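Local coordinates for protein trichothecene 3-O-acetyltransferase (Gibberella zeae, PDB 2RKV) that transfers an acetyl group from acetyl-CoA to the 3-hydroxyl of trichothecene mycotoxins such as T-2 toxin, an acetyltransferase of the BAHD superfamily, at residues Asn311-Asn316 with Arg344-Gly349. Numbering follows the deposited sequence. Where two conformers were deposited one is given.
With ZBA (12,13-Epoxytrichothec-9-ene-3,4,8,15-tetrol-4,15-diacetate-8-isovalerate), chain D.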
ATOM      1  N   ASN A 311      -1.075   9.616  -6.029  1.00 11.74           N
ATOM      2  CA  ASN A 311      -1.287  10.833  -5.276  1.00 11.56           C
ATOM      3  C   ASN A 311      -2.265  10.508  -4.153  1.00 11.49           C
ATOM      4  O   ASN A 311      -2.587   9.331  -3.923  1.00 11.59           O
ATOM      5  CB  ASN A 311      -1.822  11.927  -6.200  1.00 11.77           C
ATOM      6  CG  ASN A 311      -1.474  13.331  -5.720  1.00 11.32           C
ATOM      7  OD1 ASN A 311      -1.151  13.542  -4.541  1.00 12.22           O
ATOM      8  ND2 ASN A 311      -1.520  14.294  -6.636  1.00 11.90           N
ATOM      9  N   MET A 312      -2.707  11.535  -3.437  1.00 11.02           N
ATOM     10  CA  MET A 312      -3.776  11.416  -2.452  0.50 11.33           C
ATOM     11  C   MET A 312      -4.908  12.356  -2.847  1.00 11.35           C
ATOM     12  O   MET A 312      -4.675  13.342  -3.556  1.00 11.16           O
ATOM     13  CB  MET A 312      -3.288  11.834  -1.059  0.50 11.51           C
ATOM     14  CG  MET A 312      -1.975  11.211  -0.602  0.50 13.56           C
ATOM     15  SD  MET A 312      -2.095   9.445  -0.288  0.50 17.22           S
ATOM     16  CE  MET A 312      -3.126   9.428   1.167  0.50 16.23           C
ATOM     17  N   THR A 313      -6.113  12.058  -2.378  1.00 10.80           N
ATOM     18  CA  THR A 313      -7.178  13.058  -2.352  1.00 11.06           C
ATOM     19  C   THR A 313      -7.389  13.406  -0.874  1.00 10.41           C
ATOM     20  O   THR A 313      -7.203  12.564   0.014  1.00 10.58           O
ATOM     21  CB  THR A 313      -8.492  12.599  -3.036  1.00 11.18           C
ATOM     22  OG1 THR A 313      -8.998  11.425  -2.393  1.00 11.89           O
ATOM     23  CG2 THR A 313      -8.274  12.329  -4.530  1.00 12.30           C
ATOM     24  N   TYR A 314      -7.755  14.660  -0.615  1.00 10.51           N
ATOM     25  CA  TYR A 314      -7.896  15.166   0.751  1.00 10.77           C
ATOM     26  C   TYR A 314      -9.308  15.668   0.956  1.00 11.08           C
ATOM     27  O   TYR A 314      -9.874  16.324   0.078  1.00 11.41           O
ATOM     28  CB  TYR A 314      -6.891  16.293   1.031  1.00 10.80           C
ATOM     29  CG  TYR A 314      -5.463  15.843   0.799  1.00 11.16           C
ATOM     30  CD1 TYR A 314      -4.832  16.078  -0.421  1.00 10.87           C
ATOM     31  CD2 TYR A 314      -4.767  15.137   1.784  1.00 12.40           C
ATOM     32  CE1 TYR A 314      -3.531  15.625  -0.659  1.00 10.30           C
ATOM     33  CE2 TYR A 314      -3.466  14.689   1.560  1.00 11.76           C
ATOM     34  CZ  TYR A 314      -2.862  14.928   0.341  1.00 11.64           C
ATOM     35  OH  TYR A 314      -1.573  14.485   0.120  1.00 11.67           O
ATOM     36  N   HIS A 315      -9.855  15.359   2.125  1.00 11.27           N
ATOM     37  CA  HIS A 315     -11.255  15.643   2.437  1.00 12.10           C
ATOM     38  C   HIS A 315     -11.322  16.158   3.862  1.00 12.51           C
ATOM     39  O   HIS A 315     -11.018  15.434   4.805  1.00 12.03           O
ATOM     40  CB  HIS A 315     -12.098  14.378   2.246  1.00 12.03           C
ATOM     41  CG  HIS A 315     -11.872  13.712   0.923  1.00 12.12           C
ATOM     42  ND1 HIS A 315     -10.821  12.847   0.693  1.00 14.19           N
ATOM     43  CD2 HIS A 315     -12.535  13.820  -0.251  1.00 11.75           C
ATOM     44  CE1 HIS A 315     -10.865  12.432  -0.564  1.00 11.64           C
ATOM     45  NE2 HIS A 315     -11.888  13.014  -1.161  1.00 14.99           N
ATOM     46  N   ASN A 316     -11.688  17.429   4.001  1.00 13.38           N
ATOM     47  CA  ASN A 316     -11.678  18.095   5.298  1.00 14.22           C
ATOM     48  C   ASN A 316     -13.083  18.405   5.783  1.00 14.62           C
ATOM     49  O   ASN A 316     -13.915  18.927   5.035  1.00 14.99           O
ATOM     50  CB  ASN A 316     -10.822  19.360   5.235  1.00 14.62           C
ATOM     51  CG  ASN A 316      -9.351  19.043   5.080  1.00 14.88           C
ATOM     52  OD1 ASN A 316      -8.659  18.801   6.060  1.00 16.98           O
ATOM     53  ND2 ASN A 316      -8.875  19.018   3.842  1.00 16.00           N
ATOM     54  N   ARG A 344      -5.093  14.614 -12.661  1.00 14.56           N
ATOM     55  CA  ARG A 344      -3.957  14.899 -13.528  0.50 14.54           C
ATOM     56  C   ARG A 344      -3.318  16.245 -13.189  1.00 14.37           C
ATOM     57  O   ARG A 344      -2.102  16.321 -13.015  1.00 13.90           O
ATOM     58  CB  ARG A 344      -4.348  14.836 -15.008  0.50 14.50           C
ATOM     59  CG  ARG A 344      -3.158  14.998 -15.942  0.50 15.81           C
ATOM     60  CD  ARG A 344      -3.545  14.823 -17.398  0.50 17.18           C
ATOM     61  NE  ARG A 344      -2.386  15.000 -18.270  0.50 18.61           N
ATOM     62  CZ  ARG A 344      -2.104  16.114 -18.940  0.50 19.40           C
ATOM     63  NH1 ARG A 344      -2.906  17.172 -18.864  0.50 20.27           N
ATOM     64  NH2 ARG A 344      -1.019  16.164 -19.699  0.50 20.17           N
ATOM     65  N   GLN A 345      -4.133  17.299 -13.069  1.00 14.02           N
ATOM     66  CA  GLN A 345      -3.601  18.632 -12.765  1.00 13.83           C
ATOM     67  C   GLN A 345      -2.871  18.646 -11.418  1.00 13.17           C
ATOM     68  O   GLN A 345      -1.766  19.181 -11.300  1.00 13.45           O
ATOM     69  CB  GLN A 345      -4.717  19.697 -12.817  1.00 13.90           C
ATOM     70  CG  GLN A 345      -4.299  21.125 -12.417  1.00 14.54           C
ATOM     71  CD  GLN A 345      -3.309  21.787 -13.379  1.00 15.40           C
ATOM     72  OE1 GLN A 345      -2.559  22.686 -12.985  1.00 17.59           O
ATOM     73  NE2 GLN A 345      -3.314  21.362 -14.636  1.00 15.25           N
ATOM     74  N   ARG A 346      -3.485  18.028 -10.410  1.00 12.95           N
ATOM     75  CA  ARG A 346      -2.917  18.017  -9.070  1.00 12.08           C
ATOM     76  C   ARG A 346      -1.594  17.264  -9.054  1.00 12.14           C
ATOM     77  O   ARG A 346      -0.605  17.742  -8.495  1.00 11.79           O
ATOM     78  CB  ARG A 346      -3.908  17.415  -8.072  1.00 12.04           C
ATOM     79  CG  ARG A 346      -5.134  18.321  -7.825  1.00 11.86           C
ATOM     80  CD  ARG A 346      -6.110  17.732  -6.812  1.00 11.74           C
ATOM     81  NE  ARG A 346      -5.449  17.490  -5.536  1.00 11.05           N
ATOM     82  CZ  ARG A 346      -5.220  16.285  -5.029  1.00 11.81           C
ATOM     83  NH1 ARG A 346      -5.641  15.191  -5.672  1.00 11.49           N
ATOM     84  NH2 ARG A 346      -4.581  16.170  -3.874  1.00 11.81           N
ATOM     85  N   THR A 347      -1.578  16.105  -9.704  1.00 11.74           N
ATOM     86  CA  THR A 347      -0.394  15.253  -9.737  1.00 11.60           C
ATOM     87  C   THR A 347       0.738  15.938 -10.501  1.00 11.87           C
ATOM     88  O   THR A 347       1.905  15.876 -10.093  1.00 12.04           O
ATOM     89  CB  THR A 347      -0.743  13.863 -10.324  1.00 11.59           C
ATOM     90  OG1 THR A 347      -1.764  13.263  -9.515  1.00 10.63           O
ATOM     91  CG2 THR A 347       0.482  12.945 -10.340  1.00 11.33           C
ATOM     92  N   ARG A 348       0.397  16.609 -11.604  1.00 11.94           N
ATOM     93  CA  ARG A 348       1.391  17.383 -12.349  1.00 12.16           C
ATOM     94  C   ARG A 348       1.959  18.516 -11.491  1.00 12.33           C
ATOM     95  O   ARG A 348       3.151  18.813 -11.562  1.00 12.10           O
ATOM     96  CB  ARG A 348       0.806  17.933 -13.654  1.00 12.12           C
ATOM     97  CG  ARG A 348       0.537  16.863 -14.696  1.00 12.83           C
ATOM     98  CD  ARG A 348      -0.077  17.479 -15.943  1.00 15.42           C
ATOM     99  NE  ARG A 348       0.888  18.314 -16.656  1.00 16.79           N
ATOM    100  CZ  ARG A 348       0.574  19.260 -17.542  1.00 18.62           C
ATOM    101  NH1 ARG A 348      -0.695  19.527 -17.826  1.00 19.35           N
ATOM    102  NH2 ARG A 348       1.539  19.956 -18.134  1.00 18.59           N
ATOM    103  N   GLY A 349       1.101  19.137 -10.681  1.00 12.23           N
ATOM    104  CA  GLY A 349       1.524  20.197  -9.770  1.00 12.41           C
ATOM    105  C   GLY A 349       2.503  19.712  -8.717  1.00 12.84           C
ATOM    106  O   GLY A 349       3.567  20.316  -8.519  1.00 12.60           O
TER
HETATM  107  O18 ZBA D 454       2.750   7.145   7.412  0.70 22.71           O
HETATM  108  C44 ZBA D 454       3.777   6.917   6.917  0.70 21.78           C
HETATM  109  C45 ZBA D 454       5.085   7.515   7.292  0.70 22.72           C
HETATM  110  C46 ZBA D 454       5.910   6.579   8.044  0.70 23.48           C
HETATM  111  C48 ZBA D 454       5.237   6.165   9.249  0.70 23.20           C
HETATM  112  C47 ZBA D 454       7.215   7.083   8.579  0.70 23.39           C
HETATM  113  O17 ZBA D 454       3.887   6.019   5.932  0.70 19.79           O
HETATM  114  C31 ZBA D 454       2.788   5.167   5.572  0.70 16.90           C
HETATM  115  C30 ZBA D 454       1.864   5.826   4.604  0.70 15.48           C
HETATM  116  C32 ZBA D 454       3.406   3.909   5.090  0.70 16.60           C
HETATM  117  C39 ZBA D 454       4.220   3.178   6.133  0.70 15.96           C
HETATM  118  C33 ZBA D 454       3.276   3.511   3.862  0.70 15.56           C
HETATM  119  C34 ZBA D 454       2.494   4.222   2.825  0.70 15.15           C
HETATM  120  O10 ZBA D 454       1.226   3.537   2.796  0.70 15.75           O
HETATM  121  C29 ZBA D 454       2.244   5.712   3.128  0.70 15.21           C
HETATM  122  C38 ZBA D 454       3.541   6.473   2.875  0.70 16.40           C
HETATM  123  O12 ZBA D 454       3.594   7.642   3.677  0.70 17.64           O
HETATM  124  C40 ZBA D 454       4.111   8.771   3.221  0.70 19.26           C
HETATM  125  C41 ZBA D 454       4.061   9.837   4.290  0.70 18.87           C
HETATM  126  O13 ZBA D 454       4.521   8.965   2.179  0.70 20.96           O
HETATM  127  C28 ZBA D 454       1.102   6.253   2.168  0.70 15.36           C
HETATM  128  C37 ZBA D 454       0.872   7.774   2.263  0.70 14.73           C
HETATM  129  C35 ZBA D 454      -0.147   5.435   2.471  0.70 15.30           C
HETATM  130  C25 ZBA D 454       0.235   4.087   1.978  0.70 15.55           C
HETATM  131  C36 ZBA D 454      -1.292   5.783   3.263  0.70 15.48           C
HETATM  132  O11 ZBA D 454      -1.338   5.959   1.867  0.70 16.00           O
HETATM  133  C27 ZBA D 454       1.367   5.768   0.704  0.70 15.43           C
HETATM  134  C26 ZBA D 454       0.726   4.397   0.599  0.70 15.26           C
HETATM  135  O16 ZBA D 454       1.597   3.419   0.105  0.70 15.70           O
HETATM  136  O14 ZBA D 454       0.628   6.660  -0.137  0.70 15.91           O
HETATM  137  C42 ZBA D 454       0.907   6.966  -1.398  0.70 18.02           C
HETATM  138  O15 ZBA D 454       0.243   7.717  -2.036  0.70 19.29           O
HETATM  139  C43 ZBA D 454       2.053   6.238  -1.876  0.70 17.42           C
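N311 and T347 mark where an outermost strand meets a helix in this BAHD-type acyltransferase: their CA atoms lie 6.3 Å apart, and the axes of 311-316 and 344-349 have their N-to-C directions 120° apart. Strand 310-318 forms an outer edge of a mixed sheet, hydrogen-bonded on one side to strand 286-294. The contact illustrates how an arginine can reach out from a helix and satisfy a strand carbonyl. R346 first extends, then bends at chi3, which brings its guanidinium end-on to the backbone of M312. Both terminal nitrogens bond to the same oxygen, NH1 to M312 O at 3.0 Å and NH2 to M312 O at 2.8 Å, with that oxygen in the guanidinium plane. Y314 meets the same group edge to edge, the ring and guanidinium planes 84° apart, and its CE1 lies 3.4 Å from R346 NH2. The Y314 hydroxyl bonds to L365 O and Q211. Nearer the helix backbone, N311 holds its amide with both ends engaged. With CG anti to the backbone N, the side chain reaches T347, whose hydroxyl also bonds to M343 O one turn earlier. At the other end, N311 OD1 receives Q211 NE2 and the backbone N of M312. N311 and M312, both held here, belong to the pocket of the bound T-2 toxin; the side chain of M312 leaves the strand away from the helix. On the helix side, N311 ND2 donates to T347 OG1 at 3.1 Å, nearly within its own amide plane and at an N-H...O angle of 161°.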